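Long-range contacts in ornithine carbamoyltransferase, anabolic (PDB 3TPF), which catalyses the reversible transfer of the carbamoyl group from carbamoyl phosphate to L-ornithine, giving L-citrulline and phosphate for arginine biosynthesis: residues K3-L8 / P115-L120; E122-T127 / C159-I164; V149-D154 / I173-P178; D154-C159 / I219-V224. One frame throughout, in Å; residues are numbered along the deposited sequence.

Interaction 1. Residues K3-L8 / P115-L120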
# COMPACT_ATOMS: atom_id res chain seq x y z
N LYS B 3 -16.21 19.07 13.58
CA LYS B 3 -16.29 19.47 12.20
C LYS B 3 -15.49 18.51 11.25
O LYS B 3 -14.35 18.17 11.50
CB LYS B 3 -15.88 20.93 12.07
CG LYS B 3 -16.99 21.88 12.58
CD LYS B 3 -17.77 22.65 11.49
CE LYS B 3 -17.44 24.15 11.46
NZ LYS B 3 -17.61 24.72 10.09
N HIS B 4 -16.18 18.07 10.20
CA HIS B 4 -15.62 17.49 9.01
C HIS B 4 -15.26 18.54 7.93
O HIS B 4 -15.65 19.69 7.98
CB HIS B 4 -16.65 16.56 8.41
CG HIS B 4 -17.16 15.56 9.37
ND1 HIS B 4 -16.43 14.47 9.73
CD2 HIS B 4 -18.32 15.47 10.06
CE1 HIS B 4 -17.10 13.76 10.62
NE2 HIS B 4 -18.27 14.32 10.81
N PHE B 5 -14.57 18.10 6.89
CA PHE B 5 -14.21 18.98 5.77
C PHE B 5 -14.74 18.33 4.43
O PHE B 5 -14.05 17.71 3.69
CB PHE B 5 -12.70 19.21 5.75
CG PHE B 5 -12.30 20.24 4.75
CD1 PHE B 5 -12.28 21.60 5.09
CD2 PHE B 5 -12.02 19.90 3.48
CE1 PHE B 5 -11.98 22.59 4.17
CE2 PHE B 5 -11.74 20.86 2.54
CZ PHE B 5 -11.74 22.22 2.86
N LEU B 6 -16.00 18.42 4.19
CA LEU B 6 -16.64 17.79 3.02
C LEU B 6 -16.85 18.75 1.89
O LEU B 6 -17.04 18.34 0.76
CB LEU B 6 -18.02 17.23 3.43
CG LEU B 6 -17.99 16.28 4.66
CD1 LEU B 6 -19.32 15.63 4.97
CD2 LEU B 6 -16.96 15.19 4.48
N THR B 7 -16.97 20.02 2.22
CA THR B 7 -17.11 21.10 1.24
C THR B 7 -16.75 22.46 1.85
O THR B 7 -17.02 22.71 3.01
CB THR B 7 -18.55 21.21 0.69
OG1 THR B 7 -18.64 22.41 -0.10
CG2 THR B 7 -19.53 21.27 1.82
N LEU B 8 -16.23 23.35 1.04
CA LEU B 8 -15.94 24.66 1.58
C LEU B 8 -17.19 25.44 1.99
O LEU B 8 -17.13 26.48 2.67
CB LEU B 8 -15.13 25.45 0.57
CG LEU B 8 -13.71 24.87 0.49
CD1 LEU B 8 -12.90 25.34 -0.69
CD2 LEU B 8 -13.09 25.24 1.81
N PRO B 115 -12.76 13.00 12.01
CA PRO B 115 -13.14 13.96 11.01
C PRO B 115 -12.90 13.38 9.70
O PRO B 115 -11.85 12.84 9.52
CB PRO B 115 -12.15 15.06 11.22
CG PRO B 115 -11.65 14.94 12.60
CD PRO B 115 -11.71 13.51 12.91
N VAL B 116 -13.87 13.48 8.78
CA VAL B 116 -13.78 12.94 7.41
C VAL B 116 -13.47 14.06 6.42
O VAL B 116 -14.07 15.09 6.51
CB VAL B 116 -15.15 12.40 6.98
CG1 VAL B 116 -15.24 12.06 5.45
CG2 VAL B 116 -15.58 11.35 7.97
N ILE B 117 -12.55 13.82 5.45
CA ILE B 117 -12.11 14.85 4.47
C ILE B 117 -12.39 14.47 3.08
O ILE B 117 -12.08 13.36 2.66
CB ILE B 117 -10.63 15.01 4.51
CG1 ILE B 117 -10.21 15.56 5.84
CG2 ILE B 117 -10.21 15.95 3.40
CD1 ILE B 117 -8.79 15.32 6.01
N ASN B 118 -13.10 15.32 2.36
CA ASN B 118 -13.60 14.96 1.01
C ASN B 118 -12.44 15.15 0.04
O ASN B 118 -12.19 16.24 -0.44
CB ASN B 118 -14.72 15.85 0.57
CG ASN B 118 -15.17 15.60 -0.93
OD1 ASN B 118 -14.65 14.67 -1.57
ND2 ASN B 118 -16.19 16.37 -1.43
N ALA B 119 -11.73 14.09 -0.28
CA ALA B 119 -10.63 14.17 -1.24
C ALA B 119 -11.16 14.27 -2.68
O ALA B 119 -10.34 14.40 -3.61
CB ALA B 119 -9.75 12.93 -1.11
N LEU B 120 -12.48 14.06 -2.89
CA LEU B 120 -13.11 14.26 -4.18
C LEU B 120 -14.44 13.50 -4.33
O LEU B 120 -14.53 12.35 -4.02
CB LEU B 120 -12.24 13.88 -5.36
CG LEU B 120 -13.00 14.10 -6.71
CD1 LEU B 120 -12.03 14.78 -7.71
CD2 LEU B 120 -13.53 12.84 -7.26
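His-4 and Val-116 meet through a ring nitrogen and a backbone amide: Val-116 N donates to His-4 ND1 at 2.9 Å, with an N-H...N angle of 167°, and the donor lies almost in the imidazole plane, at the ring edge. With ND1 used as acceptor, a neutral His-4 would be expected to carry its proton on NE2. Swung beside its own backbone N (chi1 -53°), the ring reaches segment 115-120. From there the two segments run roughly parallel. Phe-5 N bonds to Val-116 O (3.1 Å), and Phe-5 O takes a hydrogen bond from Asn-118 N (2.9 Å), gripping the backbone on both sides of Ile-117. Next along, the Asn-118 amide extends anti to its backbone N, and ND2 reaches Leu-6 O at 3.1 Å with that oxygen in the amide plane; ND2 is also hydrogen-bonded to Ser-121 OG. Apolar contacts fill in beside these bonds: Leu-6 CD2 rests on Val-116 CG1 (3.7 Å), and Phe-5 CD2 lies 4.3 Å from Ile-117 CG2.

The packed side is that of Phe-5 and Ile-117, both buried against helix 279-302, with Phe-5 also touching Pro-126 and Leu-130. The other end is looser. His-4 is partly exposed, and the poorly ordered Lys-3 side chain starts off away from 115-120, leaving its backbone O beside Pro-115 CB. The N-terminal segment thus lies along outer strand 116-118 through a single bridge, at the margin of the four-stranded parallel sheet of the carbamoyl-phosphate-binding alpha/beta domain.

Interaction 2. Residues E122-T127 / C159-I164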
# COMPACT_ATOMS: atom_id res chain seq x y z
N GLU B 122 -18.53 13.70 -6.53
CA GLU B 122 -19.10 14.18 -7.79
C GLU B 122 -19.58 15.63 -7.66
O GLU B 122 -19.66 16.38 -8.66
CB GLU B 122 -20.21 13.23 -8.35
CG GLU B 122 -21.63 13.40 -7.80
CD GLU B 122 -21.81 12.85 -6.37
OE1 GLU B 122 -22.99 12.64 -5.94
OE2 GLU B 122 -20.76 12.67 -5.65
N LEU B 123 -19.92 16.01 -6.44
CA LEU B 123 -20.38 17.39 -6.18
C LEU B 123 -19.22 18.40 -5.92
O LEU B 123 -19.34 19.56 -6.28
CB LEU B 123 -21.31 17.47 -4.98
CG LEU B 123 -22.59 16.75 -5.11
CD1 LEU B 123 -23.31 17.03 -3.82
CD2 LEU B 123 -23.53 17.25 -6.19
N TYR B 124 -18.17 17.98 -5.22
CA TYR B 124 -17.21 19.00 -4.70
C TYR B 124 -15.80 18.46 -4.68
O TYR B 124 -15.56 17.28 -4.44
CB TYR B 124 -17.54 19.43 -3.29
CG TYR B 124 -18.94 19.91 -3.05
CD1 TYR B 124 -19.79 19.21 -2.24
CD2 TYR B 124 -19.37 21.08 -3.55
CE1 TYR B 124 -21.07 19.62 -2.00
CE2 TYR B 124 -20.66 21.50 -3.33
CZ TYR B 124 -21.49 20.76 -2.55
OH TYR B 124 -22.79 21.17 -2.33
N HIS B 125 -14.87 19.32 -4.98
CA HIS B 125 -13.47 18.95 -4.90
C HIS B 125 -12.68 19.98 -4.12
O HIS B 125 -11.76 20.57 -4.62
CB HIS B 125 -12.91 18.70 -6.30
CG HIS B 125 -11.54 18.05 -6.28
ND1 HIS B 125 -10.99 17.50 -5.14
CD2 HIS B 125 -10.60 17.92 -7.25
CE1 HIS B 125 -9.77 17.08 -5.39
NE2 HIS B 125 -9.50 17.32 -6.67
N PRO B 126 -13.05 20.21 -2.87
CA PRO B 126 -12.51 21.34 -2.09
C PRO B 126 -11.05 21.37 -1.81
O PRO B 126 -10.50 22.47 -1.74
CB PRO B 126 -13.21 21.21 -0.75
CG PRO B 126 -13.50 19.75 -0.65
CD PRO B 126 -13.92 19.37 -2.04
N THR B 127 -10.40 20.26 -1.57
CA THR B 127 -8.92 20.33 -1.29
C THR B 127 -8.18 20.90 -2.54
O THR B 127 -7.24 21.70 -2.44
CB THR B 127 -8.28 19.02 -0.90
OG1 THR B 127 -8.55 18.05 -1.92
CG2 THR B 127 -8.77 18.53 0.43
N CYS B 159 -16.17 23.08 -10.80
CA CYS B 159 -16.97 24.27 -11.07
C CYS B 159 -17.75 24.68 -9.85
O CYS B 159 -17.79 25.84 -9.45
CB CYS B 159 -17.95 23.99 -12.23
SG CYS B 159 -19.06 25.33 -12.57
N ASN B 160 -18.42 23.69 -9.27
CA ASN B 160 -19.19 23.88 -8.07
C ASN B 160 -18.32 24.50 -6.96
O ASN B 160 -18.67 25.47 -6.32
CB ASN B 160 -19.67 22.55 -7.54
CG ASN B 160 -20.69 21.93 -8.40
OD1 ASN B 160 -21.51 22.59 -9.04
ND2 ASN B 160 -20.73 20.61 -8.34
N SER B 161 -17.18 23.88 -6.73
CA SER B 161 -16.35 24.30 -5.64
C SER B 161 -15.73 25.66 -5.92
O SER B 161 -15.58 26.48 -4.98
CB SER B 161 -15.27 23.29 -5.38
OG SER B 161 -15.83 22.09 -4.89
N TRP B 162 -15.42 25.96 -7.19
CA TRP B 162 -14.98 27.36 -7.51
C TRP B 162 -16.10 28.37 -7.33
O TRP B 162 -15.90 29.47 -6.82
CB TRP B 162 -14.28 27.51 -8.85
CG TRP B 162 -12.76 27.55 -8.65
CD1 TRP B 162 -11.90 26.63 -9.06
CD2 TRP B 162 -11.97 28.51 -7.90
NE1 TRP B 162 -10.63 26.92 -8.60
CE2 TRP B 162 -10.66 28.08 -7.92
CE3 TRP B 162 -12.28 29.66 -7.22
CZ2 TRP B 162 -9.63 28.76 -7.32
CZ3 TRP B 162 -11.25 30.35 -6.61
CH2 TRP B 162 -9.93 29.88 -6.65
N LEU B 163 -17.28 27.95 -7.69
CA LEU B 163 -18.42 28.87 -7.64
C LEU B 163 -18.62 29.28 -6.19
O LEU B 163 -18.64 30.47 -5.86
CB LEU B 163 -19.71 28.25 -8.23
CG LEU B 163 -21.04 28.94 -8.01
CD1 LEU B 163 -20.93 30.39 -8.49
CD2 LEU B 163 -22.18 28.19 -8.70
N ILE B 164 -18.68 28.26 -5.36
CA ILE B 164 -18.86 28.38 -3.92
C ILE B 164 -17.79 29.19 -3.24
O ILE B 164 -18.09 30.04 -2.42
CB ILE B 164 -18.74 26.99 -3.28
CG1 ILE B 164 -20.07 26.29 -3.43
CG2 ILE B 164 -18.21 26.99 -1.84
CD1 ILE B 164 -19.92 24.79 -3.20
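The Tyr-124 ring meets Ser-161 at its edge, with OG near the ring plane, while one ring face carries Leu-123 CB, offset toward the rim. Ile-164 comes in obliquely to the ring, its side chain crossing that of Tyr-124 at about a right angle, and Ile-164 CD1 sits 3.4 Å from Tyr-124 CE2. His-102 adds an edge-to-face ring contact, and the phenol OH is hydrogen-bonded to Arg-9 NH1. This is where the carbamoyl-phosphate domain meets the ornithine domain: the chain leading into helix 126-138, with His-125 at the N-cap position, lies against helix 157-169.

Two polar side chains of that helix hold the backbone of the approach. Asn-160 ND2 donates to Leu-123 O at 2.7 Å, coming in well off the line of the carbonyl (C=O...N angle 130°). Directly after Tyr-124 begins the His-Pro-Thr-Gln sequence, predicted to bind carbamoyl phosphate. The His-125 imidazole lies off toward Arg-289, but its backbone is fixed from the helix side. Ser-161 OG, turned beside its own backbone N (chi1 -68°), accepts from His-125 N at 2.9 Å and also makes a weak hydrogen bond with Asn-157 O.

Interaction 3. Residues V149-D154 / I173-P178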
# COMPACT_ATOMS: atom_id res chain seq x y z
N VAL B 149 -11.32 36.02 -11.37
CA VAL B 149 -11.17 34.65 -11.89
C VAL B 149 -12.18 34.21 -12.94
O VAL B 149 -13.34 34.51 -12.87
CB VAL B 149 -11.35 33.63 -10.76
CG1 VAL B 149 -11.38 32.24 -11.35
CG2 VAL B 149 -10.24 33.79 -9.75
N ALA B 150 -11.70 33.48 -13.91
CA ALA B 150 -12.55 32.88 -14.92
C ALA B 150 -12.49 31.39 -14.81
O ALA B 150 -11.41 30.81 -14.83
CB ALA B 150 -12.08 33.27 -16.31
N PHE B 151 -13.63 30.74 -14.77
CA PHE B 151 -13.63 29.28 -14.83
C PHE B 151 -14.25 28.82 -16.11
O PHE B 151 -15.39 29.16 -16.40
CB PHE B 151 -14.40 28.66 -13.68
CG PHE B 151 -14.45 27.16 -13.77
CD1 PHE B 151 -13.54 26.39 -13.08
CD2 PHE B 151 -15.38 26.53 -14.58
CE1 PHE B 151 -13.57 25.02 -13.15
CE2 PHE B 151 -15.42 25.16 -14.66
CZ PHE B 151 -14.52 24.41 -13.95
N ILE B 152 -13.51 28.05 -16.89
CA ILE B 152 -14.04 27.56 -18.18
C ILE B 152 -14.09 26.04 -18.25
O ILE B 152 -13.07 25.38 -18.12
CB ILE B 152 -13.22 28.00 -19.39
CG1 ILE B 152 -13.39 29.49 -19.67
CG2 ILE B 152 -13.74 27.22 -20.57
CD1 ILE B 152 -12.65 30.37 -18.67
N GLY B 153 -15.29 25.51 -18.45
CA GLY B 153 -15.45 24.06 -18.46
C GLY B 153 -16.82 23.47 -18.24
O GLY B 153 -17.80 24.09 -18.53
N ASP B 154 -16.83 22.25 -17.72
CA ASP B 154 -18.06 21.53 -17.41
C ASP B 154 -18.73 22.11 -16.15
O ASP B 154 -18.10 22.85 -15.39
CB ASP B 154 -17.75 20.03 -17.18
CG ASP B 154 -18.99 19.12 -17.26
OD1 ASP B 154 -20.09 19.57 -17.65
OD2 ASP B 154 -18.84 17.94 -16.88
N ILE B 173 -15.97 36.35 -10.21
CA ILE B 173 -15.82 35.15 -11.02
C ILE B 173 -16.79 35.08 -12.19
O ILE B 173 -17.99 35.29 -12.04
CB ILE B 173 -15.95 33.88 -10.18
CG1 ILE B 173 -15.64 32.66 -11.05
CG2 ILE B 173 -17.32 33.79 -9.58
CD1 ILE B 173 -15.55 31.36 -10.28
N SER B 174 -16.23 34.77 -13.35
CA SER B 174 -17.03 34.47 -14.57
C SER B 174 -16.90 33.01 -14.98
O SER B 174 -15.80 32.51 -15.16
CB SER B 174 -16.60 35.31 -15.74
OG SER B 174 -17.11 36.61 -15.56
N ILE B 175 -18.04 32.35 -15.10
CA ILE B 175 -18.08 30.95 -15.49
C ILE B 175 -18.60 30.83 -16.89
O ILE B 175 -19.62 31.44 -17.24
CB ILE B 175 -18.97 30.10 -14.58
CG1 ILE B 175 -18.39 30.09 -13.17
CG2 ILE B 175 -19.10 28.68 -15.12
CD1 ILE B 175 -19.23 29.32 -12.20
N ALA B 176 -17.91 30.01 -17.67
CA ALA B 176 -18.33 29.74 -19.06
C ALA B 176 -18.39 28.24 -19.34
O ALA B 176 -17.47 27.51 -19.07
CB ALA B 176 -17.43 30.47 -20.06
N MSE B 177 -19.56 27.81 -19.80
CA MSE B 177 -19.83 26.43 -20.18
C MSE B 177 -20.81 26.43 -21.33
O MSE B 177 -21.43 27.44 -21.58
CB MSE B 177 -20.44 25.71 -18.99
CG MSE B 177 -21.70 26.41 -18.45
SE MSE B 177 -22.43 25.52 -16.81
CE MSE B 177 -20.86 25.09 -15.64
N PRO B 178 -20.99 25.31 -22.02
CA PRO B 178 -21.85 25.33 -23.17
C PRO B 178 -23.33 25.66 -22.87
O PRO B 178 -23.74 25.68 -21.71
CB PRO B 178 -21.71 23.91 -23.73
CG PRO B 178 -20.47 23.36 -23.12
CD PRO B 178 -20.40 23.99 -21.79
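Phe-151 and Ile-175 stand side by side at the apolar centre, CB of the first 4.3 Å from CG1 of the second, with Ile-173 CD1 reaching toward the same Phe-151 CB. They are neighbours on two parallel strands of a Rossmann-like sheet, the strands of a beta-alpha-beta crossover whose connecting helix is 157-169. Val-149 completes this row, its CG1 4.3 Å from Ile-173 CG1, and the face is packed against that helix through Cys-159 and Ala-166. On the other face Ile-152 CG1 meets Ala-176 CB at 4.2 Å, and Ser-174 turns its hydroxyl to Ser-203 OG.

Between the faces runs a regular parallel ladder. Val-149 O accepts from Ser-174 N, Phe-151 N donates to Ser-174 O (2.8 Å), and Phe-151 O accepts from Ala-176 N. The last rung, Gly-153 N to Ala-176 O at 3.0 Å, is nearly straight, with an N-H...O angle of 170°. Gly-153 then leaves the strand with backbone angles suited to glycine. Past this end, selenomethionine Met-177 bends at chi3 (43°), which folds its CE back to 3.6 Å from Asp-154 O.

Interaction 4. Residues D154-C159 / I219-V224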
# COMPACT_ATOMS: atom_id res chain seq x y z
N ASP B 154 -16.83 22.25 -17.72
CA ASP B 154 -18.06 21.53 -17.41
C ASP B 154 -18.73 22.11 -16.15
O ASP B 154 -18.10 22.85 -15.39
CB ASP B 154 -17.75 20.03 -17.18
CG ASP B 154 -18.99 19.12 -17.26
OD1 ASP B 154 -20.09 19.57 -17.65
OD2 ASP B 154 -18.84 17.94 -16.88
N SER B 155 -20.00 21.79 -15.96
CA SER B 155 -20.68 22.00 -14.65
C SER B 155 -20.35 20.86 -13.67
O SER B 155 -21.24 20.27 -13.03
CB SER B 155 -22.18 22.19 -14.81
OG SER B 155 -22.84 20.91 -14.75
N ASN B 156 -19.07 20.56 -13.55
CA ASN B 156 -18.60 19.45 -12.73
C ASN B 156 -18.32 19.86 -11.27
O ASN B 156 -18.62 20.98 -10.86
CB ASN B 156 -17.34 18.84 -13.34
CG ASN B 156 -16.16 19.79 -13.31
OD1 ASN B 156 -16.28 20.89 -12.81
ND2 ASN B 156 -15.05 19.39 -13.85
N ASN B 157 -17.76 18.95 -10.50
CA ASN B 157 -17.35 19.24 -9.09
C ASN B 157 -16.46 20.47 -8.92
O ASN B 157 -16.66 21.28 -8.03
CB ASN B 157 -16.67 18.03 -8.40
CG ASN B 157 -15.51 17.48 -9.17
OD1 ASN B 157 -15.03 18.10 -10.14
ND2 ASN B 157 -15.08 16.30 -8.78
N MSE B 158 -15.47 20.60 -9.79
CA MSE B 158 -14.49 21.72 -9.76
C MSE B 158 -15.17 23.07 -9.93
O MSE B 158 -14.82 24.07 -9.27
CB MSE B 158 -13.48 21.59 -10.89
CG MSE B 158 -12.31 20.73 -10.49
SE MSE B 158 -11.32 21.48 -8.97
CE MSE B 158 -10.70 23.20 -9.76
N CYS B 159 -16.17 23.08 -10.80
CA CYS B 159 -16.97 24.27 -11.07
C CYS B 159 -17.75 24.68 -9.85
O CYS B 159 -17.79 25.84 -9.45
CB CYS B 159 -17.95 23.99 -12.23
SG CYS B 159 -19.06 25.33 -12.57
N ILE B 219 -9.00 29.30 -15.22
CA ILE B 219 -9.03 27.94 -14.70
C ILE B 219 -9.80 27.06 -15.63
O ILE B 219 -10.92 27.41 -16.01
CB ILE B 219 -9.74 27.88 -13.35
CG1 ILE B 219 -9.04 28.85 -12.36
CG2 ILE B 219 -9.83 26.44 -12.91
CD1 ILE B 219 -9.55 28.76 -10.95
N THR B 220 -9.24 25.91 -15.95
CA THR B 220 -9.96 24.99 -16.78
C THR B 220 -9.77 23.61 -16.28
O THR B 220 -8.99 23.35 -15.37
CB THR B 220 -9.54 25.10 -18.24
OG1 THR B 220 -10.51 24.45 -19.06
CG2 THR B 220 -8.22 24.49 -18.45
N ASP B 221 -10.51 22.69 -16.86
CA ASP B 221 -10.49 21.29 -16.42
C ASP B 221 -10.96 20.37 -17.53
O ASP B 221 -11.61 20.80 -18.51
CB ASP B 221 -11.40 21.12 -15.20
CG ASP B 221 -11.21 19.76 -14.48
OD1 ASP B 221 -10.22 19.01 -14.74
OD2 ASP B 221 -12.07 19.46 -13.62
N THR B 222 -10.67 19.09 -17.38
CA THR B 222 -11.09 18.08 -18.36
C THR B 222 -12.58 18.17 -18.58
O THR B 222 -13.33 18.52 -17.69
CB THR B 222 -10.83 16.64 -17.88
OG1 THR B 222 -11.90 16.25 -17.06
CG2 THR B 222 -9.56 16.54 -16.99
N TRP B 223 -13.00 17.80 -19.75
CA TRP B 223 -14.43 17.89 -20.11
C TRP B 223 -15.16 16.61 -19.86
O TRP B 223 -16.32 16.56 -19.46
CB TRP B 223 -14.56 18.20 -21.57
CG TRP B 223 -14.01 19.50 -22.00
CD1 TRP B 223 -13.94 20.65 -21.28
CD2 TRP B 223 -13.52 19.80 -23.28
NE1 TRP B 223 -13.39 21.65 -22.02
CE2 TRP B 223 -13.14 21.16 -23.27
CE3 TRP B 223 -13.36 19.06 -24.45
CZ2 TRP B 223 -12.62 21.79 -24.41
CZ3 TRP B 223 -12.83 19.69 -25.57
CH2 TRP B 223 -12.47 21.04 -25.55
N VAL B 224 -14.47 15.54 -20.18
CA VAL B 224 -14.93 14.21 -19.88
C VAL B 224 -14.56 13.97 -18.41
O VAL B 224 -13.44 13.58 -18.07
CB VAL B 224 -14.33 13.23 -20.87
CG1 VAL B 224 -14.67 11.81 -20.44
CG2 VAL B 224 -14.86 13.61 -22.23
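Asn-156 and Asp-221 meet at a slant, with amide and carboxylate planes 53° apart. Asn-156 ND2 reaches Asp-221 OD2 at 3.0 Å, but the N-H...O angle of 129° makes this a weak hydrogen bond. The same OD2 receives a second neighbour: the side chain of selenomethionine Met-158 runs at about a right angle to that of Asp-221, with Met-158 CG 3.4 Å from Asp-221 OD2. Asp-221 extends with CG anti to its backbone N (chi1 -167°), which carries OD2 across to segment 154-159, while OD1 turns back to accept weakly from Thr-222 N.

Asn-156 works with both ends of its amide. It is the N-cap of helix 157-169: OD1 accepts from Cys-159 N at 3.0 Å, lying nearly along the carbonyl direction, and this bond fixes the amide rotation that presents ND2 to Asp-221. The contact sits just beyond the C-terminal ends of strands 148-152 and 217-220, the usual place for sites in Rossmann-like folds, and Asn-157 and Asp-221 are both predicted to bind L-ornithine. The Asn-157 side chain is hydrogen-bonded to Ser-121 O, and Asp-221 touches Cys-261. At the margin, Asp-154 lies beside the Trp-223 backbone, and its OD2 makes a weak hydrogen bond with Ser-225 OG.

Overall arrangement
From the N terminus, interaction 1 closes first, a long loop bringing strand 116-118, at the edge of the first sheet, back alongside the start of the chain. It ends before the others open. Interaction 2 then joins the approach to helix 126-138 to helix 157-169, tying the carbamoyl-phosphate domain to the ornithine domain. Its span is crossed by interaction 3, which closes the beta-alpha-beta unit of strands 148-152 and 172-176, and by interaction 4, which links the start of helix 157-169 to the end of strand 217-220. Interactions 3 and 4 cross as well, share Asp-154 and reach the same five-stranded sheet. Cys-159 belongs to both interactions 2 and 4.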